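Local coordinates for conserved protein (Mycobacterium tuberculosis, PDB 1RFE), which probably binds coenzyme F420 and may act as an oxidoreductase on CH-CH groups, although its precise function is unknown, at residues K3-A6 with D7-M10; V104-S107 with V108-Y112; S143-H146 with R147-G150. One frame throughout, in Å; residues are numbered along the deposited sequence.

Contact 1: K3-A6 with D7-M10; sequences KQRA and DIVM
R5 and V9 close a single turn of backbone, with V9 N giving a weak hydrogen bond to R5 O (3.4 Å); between them A6 and D7 have helix-like angles and I8 departs from them. R5 O has a second donor, Q4 NE2, at 3.0 Å along an almost straight N-H (170°), with R5 O in the plane of the Q4 amide. With CG anti to the backbone N and the chain bent at chi2 (61°), Q4 swings its amide across V9 at about a right angle, bringing CD to 3.4 Å from V9 CG2. The R5 side chain turns to D7: R5 NE lies 3.3 Å from D7 OD1, and NH2 donates to D7 OD2 over the same distance, 3.3 Å, on its syn side but tilted well out of the carboxylate plane. Guanidinium and carboxylate are turned 69° apart in this salt bridge. I8 CD1 lies over one guanidinium face, 3.8 Å from R5 NH1. The turn leads toward helix 12-21 and lies on strand 140-145, where Q4 OE1 accepts from S143 N, S143 OG bonds M10 N, and the backbone of I8 pairs with D145.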
ATOM      1  N   LYS A   3      -6.367  -8.958 -18.400  1.00 58.00           N
ATOM      2  CA  LYS A   3      -7.439  -9.795 -17.833  1.00 56.87           C
ATOM      3  C   LYS A   3      -8.413  -9.153 -16.807  1.00 55.65           C
ATOM      4  O   LYS A   3      -8.917  -8.039 -16.986  1.00 56.21           O
ATOM      5  N   GLN A   4      -8.649  -9.903 -15.734  1.00 53.91           N
ATOM      6  CA  GLN A   4      -9.519  -9.568 -14.577  1.00 52.37           C
ATOM      7  C   GLN A   4     -10.704 -10.500 -14.660  1.00 51.18           C
ATOM      8  O   GLN A   4     -11.632 -10.268 -15.437  1.00 50.72           O
ATOM      9  CB  GLN A   4     -10.006  -8.097 -14.456  1.00 52.40           C
ATOM     10  CG  GLN A   4     -10.938  -7.819 -13.220  1.00 50.47           C
ATOM     11  CD  GLN A   4     -10.269  -8.084 -11.818  1.00 49.94           C
ATOM     12  OE1 GLN A   4      -9.480  -7.261 -11.354  1.00 46.49           O
ATOM     13  NE2 GLN A   4     -10.622  -9.213 -11.155  1.00 45.23           N
ATOM     14  N   ARG A   5     -10.644 -11.560 -13.869  1.00 49.70           N
ATOM     15  CA  ARG A   5     -11.736 -12.506 -13.760  1.00 49.28           C
ATOM     16  C   ARG A   5     -12.951 -11.794 -13.161  1.00 47.55           C
ATOM     17  O   ARG A   5     -12.841 -11.011 -12.214  1.00 47.55           O
ATOM     18  CB  ARG A   5     -11.328 -13.715 -12.910  1.00 49.49           C
ATOM     19  CG  ARG A   5     -10.468 -14.751 -13.660  1.00 51.94           C
ATOM     20  CD  ARG A   5      -9.840 -15.829 -12.766  1.00 55.41           C
ATOM     21  NE  ARG A   5     -10.827 -16.789 -12.240  1.00 58.80           N
ATOM     22  CZ  ARG A   5     -10.588 -17.715 -11.284  1.00 60.20           C
ATOM     23  NH1 ARG A   5      -9.388 -17.830 -10.708  1.00 59.81           N
ATOM     24  NH2 ARG A   5     -11.571 -18.538 -10.905  1.00 59.88           N
ATOM     25  N   ALA A   6     -14.106 -12.032 -13.750  1.00 45.92           N
ATOM     26  CA  ALA A   6     -15.335 -11.390 -13.286  1.00 44.90           C
ATOM     27  C   ALA A   6     -15.851 -12.076 -12.006  1.00 43.35           C
ATOM     28  O   ALA A   6     -16.545 -11.447 -11.206  1.00 43.85           O
ATOM     29  CB  ALA A   6     -16.401 -11.394 -14.390  1.00 45.51           C
ATOM     30  N   ASP A   7     -15.489 -13.345 -11.804  1.00 41.21           N
ATOM     31  CA  ASP A   7     -16.044 -14.099 -10.688  1.00 40.59           C
ATOM     32  C   ASP A   7     -15.453 -13.712  -9.342  1.00 38.71           C
ATOM     33  O   ASP A   7     -16.187 -13.771  -8.346  1.00 38.42           O
ATOM     34  CB  ASP A   7     -15.987 -15.628 -10.882  1.00 41.08           C
ATOM     35  CG  ASP A   7     -14.622 -16.139 -11.317  1.00 43.13           C
ATOM     36  OD1 ASP A   7     -13.604 -15.412 -11.211  1.00 45.85           O
ATOM     37  OD2 ASP A   7     -14.486 -17.282 -11.798  1.00 46.83           O
ATOM     38  N   ILE A   8     -14.167 -13.307  -9.317  1.00 35.06           N
ATOM     39  CA  ILE A   8     -13.456 -13.079  -8.056  1.00 33.20           C
ATOM     40  C   ILE A   8     -13.024 -11.615  -7.847  1.00 30.97           C
ATOM     41  O   ILE A   8     -12.464 -11.299  -6.809  1.00 28.96           O
ATOM     42  CB  ILE A   8     -12.224 -14.006  -7.932  1.00 33.38           C
ATOM     43  CG1 ILE A   8     -11.253 -13.752  -9.099  1.00 34.72           C
ATOM     44  CG2 ILE A   8     -12.670 -15.459  -7.864  1.00 33.55           C
ATOM     45  CD1 ILE A   8      -9.930 -14.456  -8.974  1.00 36.50           C
ATOM     46  N   VAL A   9     -13.281 -10.755  -8.828  1.00 29.44           N
ATOM     47  CA  VAL A   9     -13.082  -9.315  -8.703  1.00 29.59           C
ATOM     48  C   VAL A   9     -13.787  -8.724  -7.489  1.00 29.61           C
ATOM     49  O   VAL A   9     -14.882  -9.140  -7.101  1.00 28.79           O
ATOM     50  CB  VAL A   9     -13.538  -8.548  -9.997  1.00 30.32           C
ATOM     51  CG1 VAL A   9     -15.074  -8.543 -10.140  1.00 30.72           C
ATOM     52  CG2 VAL A   9     -12.982  -7.124 -10.035  1.00 31.35           C
HETATM   53  N   MSE A  10     -13.101  -7.809  -6.820  1.00 29.55           N
HETATM   54  CA  MSE A  10     -13.721  -7.028  -5.758  1.00 29.09           C
HETATM   55  C   MSE A  10     -14.294  -5.739  -6.312  1.00 28.70           C
HETATM   56  O   MSE A  10     -13.756  -5.177  -7.242  1.00 28.22           O
HETATM   57  CB  MSE A  10     -12.689  -6.712  -4.674  1.00 29.00           C
HETATM   58  CG  MSE A  10     -12.326  -7.913  -3.833  1.00 30.98           C
HETATM   59 SE   MSE A  10     -11.611  -7.390  -2.099  0.50 37.44          SE
HETATM   60  CE  MSE A  10     -10.056  -6.854  -2.731  1.00 29.89           C
TER

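Contact 2: V104-S107 with V108-Y112; sequences VGVS and VWERY
S107 meets the R111 guanidinium at its edge, with OG near the plane of that group, while the ring of Y43, on strand 36-46, makes a cation-pi contact with R111. The Y112 ring has V108 O at its edge, in plane, and stacks with the ring of W42. Between these flat groups, R111 NH2 donates to Y112 OH at 3.0 Å, 15° out of the guanidinium plane, and also to S22 O. Y112 OH is also bonded to Y43 N and R23 O, so three bonds grip the hydroxyl and pin that end of the ring. R111 CD lies 3.3 Å from S107 OG, and from there the bend at chi3 (49°) turns the guanidinium towards Y112 OH; the polar partner of OG is V45 N, and R111 NE gives its hydrogen to Y43 O. These residues form the last turns of helix 98-112, which packs on strand 36-46 of the antiparallel sheet, consistent with the split-barrel fold of the FMN-binding clan. Successive i to i+4 bonds run down it: V108 N to V104 O at 3.0 Å, W109 N to G105 O, E110 N to V106 O, and R111 N to S107 O, the last the most bent at 135°. Aliphatic groups lie against the same carbonyls, R111 CG at 3.1 Å from S107 O and E110 CG at 3.3 Å from V106 O. V104 rests on W51 and E53 of strand 49-55 as well as on I46, and V108 touches A44. W109 leaves the helix with CG anti to the backbone N; its indole lies against V124 and M127 of helix 122-127, and NE1 donates to P115 O.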
ATOM      1  N   VAL A 104       0.009  12.700   6.029  1.00 19.00           N
ATOM      2  CA  VAL A 104       0.639  11.372   5.930  1.00 18.28           C
ATOM      3  C   VAL A 104       0.995  10.919   7.328  1.00 18.86           C
ATOM      4  O   VAL A 104       0.601   9.819   7.736  1.00 20.85           O
ATOM      5  CB  VAL A 104       1.882  11.356   4.943  1.00 18.15           C
ATOM      6  CG1 VAL A 104       2.710  10.065   5.085  1.00 16.50           C
ATOM      7  CG2 VAL A 104       1.390  11.490   3.543  1.00 19.20           C
ATOM      8  N   GLY A 105       1.617  11.804   8.111  1.00 18.18           N
ATOM      9  CA  GLY A 105       2.098  11.453   9.426  1.00 18.22           C
ATOM     10  C   GLY A 105       0.944  11.096  10.353  1.00 19.51           C
ATOM     11  O   GLY A 105       1.035  10.126  11.098  1.00 18.18           O
ATOM     12  N   VAL A 106      -0.163  11.841  10.228  1.00 18.33           N
ATOM     13  CA  VAL A 106      -1.337  11.638  11.042  1.00 20.12           C
ATOM     14  C   VAL A 106      -2.060  10.352  10.696  1.00 19.11           C
ATOM     15  O   VAL A 106      -2.616   9.697  11.584  1.00 19.01           O
ATOM     16  CB  VAL A 106      -2.237  12.896  10.993  1.00 20.91           C
ATOM     17  CG1 VAL A 106      -3.674  12.634  11.430  1.00 21.38           C
ATOM     18  CG2 VAL A 106      -1.590  14.026  11.874  1.00 24.14           C
ATOM     19  N   SER A 107      -2.098  10.004   9.406  1.00 18.58           N
ATOM     20  CA  SER A 107      -2.787   8.819   8.962  1.00 18.61           C
ATOM     21  C   SER A 107      -2.027   7.584   9.421  1.00 19.40           C
ATOM     22  O   SER A 107      -2.645   6.618   9.868  1.00 19.97           O
ATOM     23  CB  SER A 107      -3.092   8.827   7.434  1.00 19.28           C
ATOM     24  OG  SER A 107      -3.386   7.535   6.984  1.00 20.14           O
ATOM     25  N   VAL A 108      -0.698   7.619   9.358  1.00 18.20           N
ATOM     26  CA  VAL A 108       0.120   6.542   9.794  1.00 19.07           C
ATOM     27  C   VAL A 108       0.007   6.361  11.316  1.00 18.41           C
ATOM     28  O   VAL A 108      -0.065   5.237  11.806  1.00 16.42           O
ATOM     29  CB  VAL A 108       1.632   6.739   9.424  1.00 19.85           C
ATOM     30  CG1 VAL A 108       2.510   5.790  10.256  1.00 20.98           C
ATOM     31  CG2 VAL A 108       1.878   6.518   7.897  1.00 20.04           C
ATOM     32  N   TRP A 109      -0.005   7.476  12.028  1.00 18.28           N
ATOM     33  CA  TRP A 109      -0.211   7.492  13.454  1.00 18.95           C
ATOM     34  C   TRP A 109      -1.539   6.871  13.854  1.00 18.83           C
ATOM     35  O   TRP A 109      -1.573   6.026  14.726  1.00 20.26           O
ATOM     36  CB  TRP A 109      -0.123   8.893  14.000  1.00 18.28           C
ATOM     37  CG  TRP A 109      -0.270   8.968  15.471  1.00 22.35           C
ATOM     38  CD1 TRP A 109      -1.428   9.055  16.207  1.00 24.02           C
ATOM     39  CD2 TRP A 109       0.792   8.993  16.392  1.00 20.45           C
ATOM     40  NE1 TRP A 109      -1.117   9.145  17.542  1.00 26.48           N
ATOM     41  CE2 TRP A 109       0.245   9.091  17.669  1.00 23.23           C
ATOM     42  CE3 TRP A 109       2.201   8.980  16.253  1.00 26.26           C
ATOM     43  CZ2 TRP A 109       1.042   9.159  18.812  1.00 26.84           C
ATOM     44  CZ3 TRP A 109       2.976   9.027  17.366  1.00 24.85           C
ATOM     45  CH2 TRP A 109       2.392   9.121  18.643  1.00 23.90           C
ATOM     46  N   GLU A 110      -2.600   7.234  13.184  1.00 17.37           N
ATOM     47  CA  GLU A 110      -3.895   6.724  13.485  1.00 17.91           C
ATOM     48  C   GLU A 110      -4.078   5.266  13.069  1.00 18.81           C
ATOM     49  O   GLU A 110      -4.764   4.502  13.747  1.00 17.33           O
ATOM     50  CB  GLU A 110      -4.941   7.611  12.852  1.00 19.04           C
ATOM     51  CG  GLU A 110      -5.056   8.947  13.615  1.00 24.40           C
ATOM     52  CD  GLU A 110      -6.289   9.746  13.270  1.00 31.65           C
ATOM     53  OE1 GLU A 110      -6.695   9.714  12.086  1.00 36.32           O
ATOM     54  OE2 GLU A 110      -6.814  10.452  14.178  1.00 38.52           O
ATOM     55  N   ARG A 111      -3.370   4.857  12.016  1.00 18.10           N
ATOM     56  CA  ARG A 111      -3.512   3.561  11.463  1.00 19.00           C
ATOM     57  C   ARG A 111      -2.725   2.528  12.298  1.00 18.92           C
ATOM     58  O   ARG A 111      -3.128   1.381  12.409  1.00 19.61           O
ATOM     59  CB  ARG A 111      -3.145   3.520   9.979  1.00 16.84           C
ATOM     60  CG  ARG A 111      -4.236   4.061   9.034  1.00 19.24           C
ATOM     61  CD  ARG A 111      -3.775   4.282   7.574  1.00 17.01           C
ATOM     62  NE  ARG A 111      -3.077   3.086   7.124  1.00 19.35           N
ATOM     63  CZ  ARG A 111      -3.640   1.911   6.832  1.00 18.02           C
ATOM     64  NH1 ARG A 111      -4.955   1.728   6.774  1.00 18.76           N
ATOM     65  NH2 ARG A 111      -2.865   0.884   6.557  1.00 17.78           N
ATOM     66  N   TYR A 112      -1.632   2.941  12.902  1.00 20.26           N
ATOM     67  CA  TYR A 112      -0.735   1.994  13.513  1.00 21.31           C
ATOM     68  C   TYR A 112      -0.392   2.281  14.961  1.00 22.69           C
ATOM     69  O   TYR A 112       0.307   1.468  15.590  1.00 23.40           O
ATOM     70  CB  TYR A 112       0.560   1.861  12.707  1.00 20.82           C
ATOM     71  CG  TYR A 112       0.390   1.426  11.259  1.00 18.53           C
ATOM     72  CD1 TYR A 112       0.384   0.075  10.881  1.00 19.66           C
ATOM     73  CD2 TYR A 112       0.297   2.373  10.257  1.00 18.10           C
ATOM     74  CE1 TYR A 112       0.251  -0.279   9.541  1.00 18.97           C
ATOM     75  CE2 TYR A 112       0.141   2.020   8.923  1.00 17.44           C
ATOM     76  CZ  TYR A 112       0.124   0.724   8.573  1.00 15.64           C
ATOM     77  OH  TYR A 112      -0.007   0.419   7.246  1.00 17.49           O
TER

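Contact 3: S143-H146 with R147-G150; sequences SWDH and RKLG
D145 ends strand 140-145, and the chain passes directly into a 3-10 turn in which K148 N bonds D145 O at 3.1 Å and L149 N bonds H146 O at 3.2 Å. Both donors stand above the plane of the carbonyl they meet, in keeping with the tight winding. The D145 side chain joins in: OD1 accepts from R147 N at 3.1 Å, an Asx turn that spans the change from strand to 3-10 winding. Its CG is anti to the backbone N (chi1 -171°), which carries the carboxylate forward over the turn, and the N-H reaches OD1 from above the carboxylate plane, 49° out of it. R147 CB packs 3.4 Å from the same oxygen. Farther along that chain, NE and D145 OD1 form only a long salt bridge of 3.8 Å, with the oxygen well out of the guanidinium plane and no N-H aimed at it. K148 runs its aliphatic chain beside D145, CD lying 4.0 Å from D145 CB, before NZ reaches V9 O and the carboxylate of E14. H146 and L149 lie side by side, L149 CD2 sitting over one face of the imidazole, 4.2 Å from CG. The ring is held by Y80, whose backbone O accepts a hydrogen bond from H146 ND1 and whose own ring meets it edge-to-face. R84 brings a like charge close to the R147 guanidinium. Chemically, D145 shapes the turn through the directed bond from the R147 backbone N-H, while the R147 guanidinium acts by charge alone and would be expected to favour the ionised carboxylate.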
ATOM      1  N   SER A 143      -7.897  -7.126  -8.830  1.00 23.74           N
ATOM      2  CA  SER A 143      -8.237  -7.620  -7.482  1.00 23.51           C
ATOM      3  C   SER A 143      -8.757  -9.043  -7.488  1.00 23.68           C
ATOM      4  O   SER A 143      -9.139  -9.614  -8.541  1.00 21.25           O
ATOM      5  CB  SER A 143      -9.281  -6.710  -6.835  1.00 24.43           C
ATOM      6  OG  SER A 143     -10.495  -6.643  -7.585  1.00 23.51           O
ATOM      7  N   TRP A 144      -8.800  -9.627  -6.287  1.00 23.94           N
ATOM      8  CA  TRP A 144      -9.306 -10.961  -6.133  1.00 24.90           C
ATOM      9  C   TRP A 144      -9.810 -11.241  -4.706  1.00 24.98           C
ATOM     10  O   TRP A 144      -9.296 -10.741  -3.710  1.00 23.20           O
ATOM     11  CB  TRP A 144      -8.283 -11.985  -6.568  1.00 25.28           C
ATOM     12  CG  TRP A 144      -7.022 -12.011  -5.733  1.00 27.19           C
ATOM     13  CD1 TRP A 144      -6.740 -12.859  -4.726  1.00 27.92           C
ATOM     14  CD2 TRP A 144      -5.860 -11.171  -5.892  1.00 26.76           C
ATOM     15  NE1 TRP A 144      -5.492 -12.584  -4.205  1.00 27.43           N
ATOM     16  CE2 TRP A 144      -4.938 -11.542  -4.904  1.00 27.99           C
ATOM     17  CE3 TRP A 144      -5.538 -10.103  -6.737  1.00 29.32           C
ATOM     18  CZ2 TRP A 144      -3.670 -10.915  -4.771  1.00 29.24           C
ATOM     19  CZ3 TRP A 144      -4.300  -9.472  -6.592  1.00 28.54           C
ATOM     20  CH2 TRP A 144      -3.390  -9.881  -5.612  1.00 29.80           C
ATOM     21  N   ASP A 145     -10.852 -12.040  -4.644  1.00 26.18           N
ATOM     22  CA  ASP A 145     -11.369 -12.549  -3.364  1.00 27.14           C
ATOM     23  C   ASP A 145     -11.922 -13.928  -3.612  1.00 28.12           C
ATOM     24  O   ASP A 145     -13.008 -14.085  -4.182  1.00 28.08           O
ATOM     25  CB  ASP A 145     -12.444 -11.643  -2.782  1.00 27.86           C
ATOM     26  CG  ASP A 145     -12.832 -12.050  -1.360  1.00 29.73           C
ATOM     27  OD1 ASP A 145     -12.359 -13.107  -0.890  1.00 30.22           O
ATOM     28  OD2 ASP A 145     -13.558 -11.364  -0.631  1.00 32.47           O
ATOM     29  N   HIS A 146     -11.169 -14.926  -3.167  1.00 29.14           N
ATOM     30  CA  HIS A 146     -11.503 -16.302  -3.470  1.00 29.91           C
ATOM     31  C   HIS A 146     -12.736 -16.775  -2.712  1.00 31.42           C
ATOM     32  O   HIS A 146     -13.306 -17.790  -3.068  1.00 31.74           O
ATOM     33  CB  HIS A 146     -10.307 -17.215  -3.252  1.00 29.47           C
ATOM     34  CG  HIS A 146      -9.302 -17.147  -4.365  1.00 28.44           C
ATOM     35  ND1 HIS A 146      -8.329 -18.097  -4.542  1.00 24.35           N
ATOM     36  CD2 HIS A 146      -9.097 -16.216  -5.325  1.00 29.73           C
ATOM     37  CE1 HIS A 146      -7.600 -17.780  -5.600  1.00 27.62           C
ATOM     38  NE2 HIS A 146      -8.045 -16.643  -6.088  1.00 29.36           N
ATOM     39  N   ARG A 147     -13.151 -16.043  -1.671  1.00 33.26           N
ATOM     40  CA  ARG A 147     -14.459 -16.307  -1.040  1.00 34.56           C
ATOM     41  C   ARG A 147     -15.648 -16.243  -2.005  1.00 34.78           C
ATOM     42  O   ARG A 147     -16.707 -16.850  -1.767  1.00 33.77           O
ATOM     43  CB  ARG A 147     -14.730 -15.340   0.107  1.00 34.90           C
ATOM     44  CG  ARG A 147     -14.378 -15.893   1.459  1.00 39.48           C
ATOM     45  CD  ARG A 147     -13.166 -15.263   2.073  1.00 44.18           C
ATOM     46  NE  ARG A 147     -13.505 -13.959   2.603  1.00 45.99           N
ATOM     47  CZ  ARG A 147     -12.786 -13.280   3.478  1.00 49.87           C
ATOM     48  NH1 ARG A 147     -11.619 -13.755   3.936  1.00 49.35           N
ATOM     49  NH2 ARG A 147     -13.248 -12.084   3.888  1.00 51.40           N
ATOM     50  N   LYS A 148     -15.502 -15.513  -3.093  1.00 35.15           N
ATOM     51  CA  LYS A 148     -16.613 -15.384  -4.040  1.00 35.46           C
ATOM     52  C   LYS A 148     -16.830 -16.620  -4.943  1.00 36.54           C
ATOM     53  O   LYS A 148     -17.757 -16.669  -5.730  1.00 35.84           O
ATOM     54  CB  LYS A 148     -16.438 -14.109  -4.849  1.00 35.71           C
ATOM     55  CG  LYS A 148     -16.443 -12.821  -3.969  1.00 34.36           C
ATOM     56  CD  LYS A 148     -15.889 -11.649  -4.781  1.00 34.97           C
ATOM     57  CE  LYS A 148     -16.151 -10.298  -4.122  1.00 33.36           C
ATOM     58  NZ  LYS A 148     -16.354  -9.317  -5.212  1.00 35.42           N
ATOM     59  N   LEU A 149     -15.964 -17.610  -4.809  1.00 38.65           N
ATOM     60  CA  LEU A 149     -16.110 -18.912  -5.474  1.00 39.64           C
ATOM     61  C   LEU A 149     -17.079 -19.864  -4.793  1.00 40.14           C
ATOM     62  O   LEU A 149     -17.594 -20.786  -5.440  1.00 41.06           O
ATOM     63  CB  LEU A 149     -14.761 -19.623  -5.540  1.00 39.68           C
ATOM     64  CG  LEU A 149     -13.825 -19.389  -6.734  1.00 41.22           C
ATOM     65  CD1 LEU A 149     -14.322 -18.311  -7.685  1.00 42.57           C
ATOM     66  CD2 LEU A 149     -12.396 -19.150  -6.289  1.00 41.38           C
ATOM     67  N   GLY A 150     -17.286 -19.684  -3.500  1.00 40.16           N
ATOM     68  CA  GLY A 150     -18.159 -20.562  -2.754  1.00 40.73           C
ATOM     69  C   GLY A 150     -17.562 -21.943  -2.565  1.00 41.07           C
ATOM     70  O   GLY A 150     -18.298 -22.912  -2.325  1.00 41.46           O
TER

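In the fold
Contacts 1 and 3 are neighbours, their centres about 8 Å apart, whereas the centre of contact 2 is about 31 Å from that of contact 1, across the chain's centre, and 30 Å from that of contact 3. Contacts 1 and 3 meet at the end of strand 140-145: I8 CG2 packs on L149 CD1, and D7 O lies against K148 CB. Contact 1 is a surface contact and contact 3 is partly buried; contact 3 has two firm turn bonds, contact 1 a single weak one, and both add a steeply inclined arginine-aspartate pair. Contact 2, also partly buried, lies nearer the chain's centre. It has regular helical bonds and no internal salt bridge; its arginine is directed to backbone carbonyls, a tyrosine hydroxyl and the ring of Y43.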